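Plasma serine protease inhibitor (Homo sapiens, PDB 3DY0) inhibits serine proteases of blood plasma and other body fluids in a heparin-dependent manner, trapping them irreversibly after they cleave its reactive-centre loop. Local coordinates at residues D11-A21 / V242-T250. Residues are numbered along the deposited sequence; the frame is centred on the assembly and turned at random.
Sequences DFTFDLYRALA and VENGLSEKT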
# COMPACT_ATOMS: atom_id res chain seq x y z
N ASP A 11 -5.62 6.22 13.10
CA ASP A 11 -4.36 5.72 12.58
C ASP A 11 -4.67 5.18 11.18
O ASP A 11 -5.12 4.05 11.03
CB ASP A 11 -3.83 4.61 13.49
CG ASP A 11 -2.45 4.14 13.10
OD1 ASP A 11 -1.70 3.71 14.00
OD2 ASP A 11 -2.13 4.17 11.90
N PHE A 12 -4.42 6.00 10.17
CA PHE A 12 -4.73 5.62 8.80
C PHE A 12 -4.34 4.22 8.35
O PHE A 12 -5.20 3.40 8.03
CB PHE A 12 -4.14 6.62 7.80
CG PHE A 12 -4.38 6.23 6.37
CD1 PHE A 12 -5.65 6.34 5.81
CD2 PHE A 12 -3.36 5.69 5.59
CE1 PHE A 12 -5.91 5.90 4.51
CE2 PHE A 12 -3.61 5.24 4.29
CZ PHE A 12 -4.88 5.35 3.75
N THR A 13 -3.04 3.96 8.31
CA THR A 13 -2.56 2.67 7.84
C THR A 13 -3.16 1.46 8.53
O THR A 13 -3.59 0.51 7.88
CB THR A 13 -1.02 2.59 7.97
OG1 THR A 13 -0.43 3.59 7.12
CG2 THR A 13 -0.51 1.21 7.56
N PHE A 14 -3.22 1.50 9.86
CA PHE A 14 -3.72 0.36 10.59
C PHE A 14 -5.22 0.28 10.76
O PHE A 14 -5.77 -0.80 10.92
CB PHE A 14 -2.94 0.28 11.91
CG PHE A 14 -1.46 0.14 11.68
CD1 PHE A 14 -0.94 -1.05 11.17
CD2 PHE A 14 -0.61 1.21 11.89
CE1 PHE A 14 0.42 -1.16 10.87
CE2 PHE A 14 0.75 1.12 11.58
CZ PHE A 14 1.26 -0.07 11.07
N ASP A 15 -5.89 1.43 10.70
CA ASP A 15 -7.34 1.39 10.77
C ASP A 15 -7.78 0.83 9.41
O ASP A 15 -8.75 0.08 9.32
CB ASP A 15 -7.92 2.79 10.98
CG ASP A 15 -7.78 3.27 12.41
OD1 ASP A 15 -8.10 4.45 12.68
OD2 ASP A 15 -7.37 2.47 13.28
N LEU A 16 -7.05 1.18 8.35
CA LEU A 16 -7.38 0.67 7.03
C LEU A 16 -7.11 -0.83 6.99
O LEU A 16 -7.92 -1.61 6.50
CB LEU A 16 -6.56 1.37 5.94
CG LEU A 16 -6.79 0.86 4.51
CD1 LEU A 16 -8.28 0.85 4.18
CD2 LEU A 16 -6.04 1.75 3.53
N TYR A 17 -5.96 -1.24 7.53
CA TYR A 17 -5.63 -2.65 7.55
C TYR A 17 -6.75 -3.44 8.22
O TYR A 17 -7.22 -4.45 7.70
CB TYR A 17 -4.33 -2.90 8.33
CG TYR A 17 -4.08 -4.38 8.53
CD1 TYR A 17 -3.41 -5.14 7.57
CD2 TYR A 17 -4.63 -5.05 9.63
CE1 TYR A 17 -3.29 -6.53 7.69
CE2 TYR A 17 -4.53 -6.43 9.76
CZ TYR A 17 -3.86 -7.16 8.79
OH TYR A 17 -3.80 -8.53 8.91
N ARG A 18 -7.17 -2.99 9.40
CA ARG A 18 -8.22 -3.68 10.14
C ARG A 18 -9.55 -3.73 9.39
O ARG A 18 -10.26 -4.74 9.46
CB ARG A 18 -8.40 -3.06 11.52
CG ARG A 18 -7.32 -3.49 12.52
CD ARG A 18 -7.56 -2.90 13.91
NE ARG A 18 -7.21 -1.49 13.98
CZ ARG A 18 -5.99 -1.03 14.25
NH1 ARG A 18 -5.00 -1.88 14.50
NH2 ARG A 18 -5.76 0.27 14.27
N ALA A 19 -9.89 -2.66 8.67
CA ALA A 19 -11.13 -2.64 7.91
C ALA A 19 -11.08 -3.71 6.82
O ALA A 19 -12.05 -4.44 6.59
CB ALA A 19 -11.34 -1.26 7.28
N LEU A 20 -9.93 -3.80 6.14
CA LEU A 20 -9.76 -4.80 5.09
C LEU A 20 -9.79 -6.21 5.66
O LEU A 20 -10.44 -7.10 5.10
CB LEU A 20 -8.43 -4.56 4.36
CG LEU A 20 -8.33 -3.24 3.59
CD1 LEU A 20 -6.95 -3.15 2.93
CD2 LEU A 20 -9.44 -3.17 2.55
N ALA A 21 -9.10 -6.42 6.78
CA ALA A 21 -9.06 -7.73 7.42
C ALA A 21 -10.44 -8.18 7.86
O ALA A 21 -10.81 -9.35 7.71
CB ALA A 21 -8.11 -7.68 8.62
N VAL A 242 -2.95 -9.47 17.74
CA VAL A 242 -1.87 -8.70 17.14
C VAL A 242 -2.46 -7.65 16.20
O VAL A 242 -2.06 -6.49 16.23
CB VAL A 242 -0.89 -9.62 16.38
CG1 VAL A 242 0.06 -8.80 15.51
CG2 VAL A 242 -0.08 -10.45 17.38
N GLU A 243 -3.42 -8.06 15.38
CA GLU A 243 -4.06 -7.12 14.45
C GLU A 243 -4.70 -5.95 15.20
O GLU A 243 -4.59 -4.80 14.78
CB GLU A 243 -5.10 -7.84 13.60
CG GLU A 243 -4.51 -8.87 12.65
CD GLU A 243 -5.56 -9.64 11.88
OE1 GLU A 243 -6.46 -10.21 12.53
OE2 GLU A 243 -5.50 -9.68 10.64
N ASN A 244 -5.35 -6.24 16.32
CA ASN A 244 -5.99 -5.19 17.11
C ASN A 244 -4.96 -4.22 17.70
O ASN A 244 -5.26 -3.05 17.93
CB ASN A 244 -6.82 -5.78 18.25
CG ASN A 244 -7.99 -6.62 17.75
OD1 ASN A 244 -8.53 -6.39 16.67
ND2 ASN A 244 -8.39 -7.60 18.55
N GLY A 245 -3.75 -4.71 17.93
CA GLY A 245 -2.71 -3.89 18.51
C GLY A 245 -1.82 -3.13 17.54
O GLY A 245 -1.00 -2.30 17.95
N LEU A 246 -1.97 -3.39 16.24
CA LEU A 246 -1.15 -2.70 15.26
C LEU A 246 -1.39 -1.20 15.30
O LEU A 246 -2.54 -0.75 15.39
CB LEU A 246 -1.45 -3.20 13.85
CG LEU A 246 -1.15 -4.68 13.57
CD1 LEU A 246 -1.58 -5.01 12.16
CD2 LEU A 246 0.34 -4.96 13.76
N SER A 247 -0.31 -0.44 15.23
CA SER A 247 -0.39 1.02 15.25
C SER A 247 0.97 1.56 14.85
O SER A 247 1.96 0.81 14.80
CB SER A 247 -0.74 1.53 16.64
OG SER A 247 0.33 1.30 17.56
N GLU A 248 1.03 2.85 14.56
CA GLU A 248 2.30 3.47 14.18
C GLU A 248 3.26 3.34 15.36
O GLU A 248 4.45 3.06 15.17
CB GLU A 248 2.09 4.95 13.83
CG GLU A 248 1.31 5.19 12.54
CD GLU A 248 2.08 4.81 11.28
OE1 GLU A 248 3.30 4.56 11.35
OE2 GLU A 248 1.45 4.77 10.19
N LYS A 249 2.74 3.52 16.57
CA LYS A 249 3.55 3.41 17.79
C LYS A 249 4.14 2.01 17.94
O LYS A 249 5.32 1.86 18.27
CB LYS A 249 2.69 3.74 19.01
CG LYS A 249 3.44 3.66 20.34
CD LYS A 249 2.51 3.95 21.51
N THR A 250 3.31 1.00 17.69
CA THR A 250 3.76 -0.38 17.79
C THR A 250 4.91 -0.65 16.82
O THR A 250 5.91 -1.28 17.19
CB THR A 250 2.60 -1.36 17.50
OG1 THR A 250 1.62 -1.26 18.54
CG2 THR A 250 3.10 -2.79 17.42
O HOH W 1 -3.86 2.02 15.51
O HOH W 2 -1.01 5.55 9.93
O HOH W 3 1.94 4.87 7.48
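Arg-18 reaches from the helix 12-23 to the end of helix 239-245 and the turn after it, where NH1 donates to two backbone carbonyls. From Arg-18 NH1 to Leu-246 O it is 2.8 Å, with 169° at the hydrogen. The second bond, from Arg-18 NH1 to Glu-243 O, is 3.0 Å and comes in nearly head-on. Both acceptors lie close to the guanidinium plane, so the group works edge-on, while Phe-14 O sits over one of its faces. A bend at chi3 (-76°) swings the head back along its own helix, where NH2 makes a salt bridge with Asp-15 OD2; together with the two NH1 bonds this holds the rotation of the plane. Deeper in, Leu-246 CD1 lies over the face of Tyr-17, a CH-pi contact 4.3 Å from the ring centroid. The phenol OH of Tyr-17 donates to the anti lone pair of Glu-243 OE2 at 2.7 Å, and that oxygen is also salt-bridged to a basic side chain of the bound peptide. Phe-14 is sandwiched: Thr-13 CG2 covers the centre of one face, and the backbone N of Ser-247 lies over the other, toward the rim. With chi1 at -174° the carboxylate of Asp-11 is carried across to the start of helix 248-257, where OD1 accepts from Glu-248 N (2.9 Å) through its syn lone pair. Ser-247 is the N-cap of that helix, its OG taking the N-H of Thr-250. The carboxylates of Asp-11 and Glu-248 come within 4.0 Å (OD2 to OE2), and a water donating to both probably eases their repulsion. In this serpin the contact joins the N-terminal helix to helices 239-245 and 248-257; Lys-249 of the latter touches the bound heparin. Helix 12-23 also packs on helix 33-45 through Phe-12 and on strand 29-31 through Leu-16 and Leu-20.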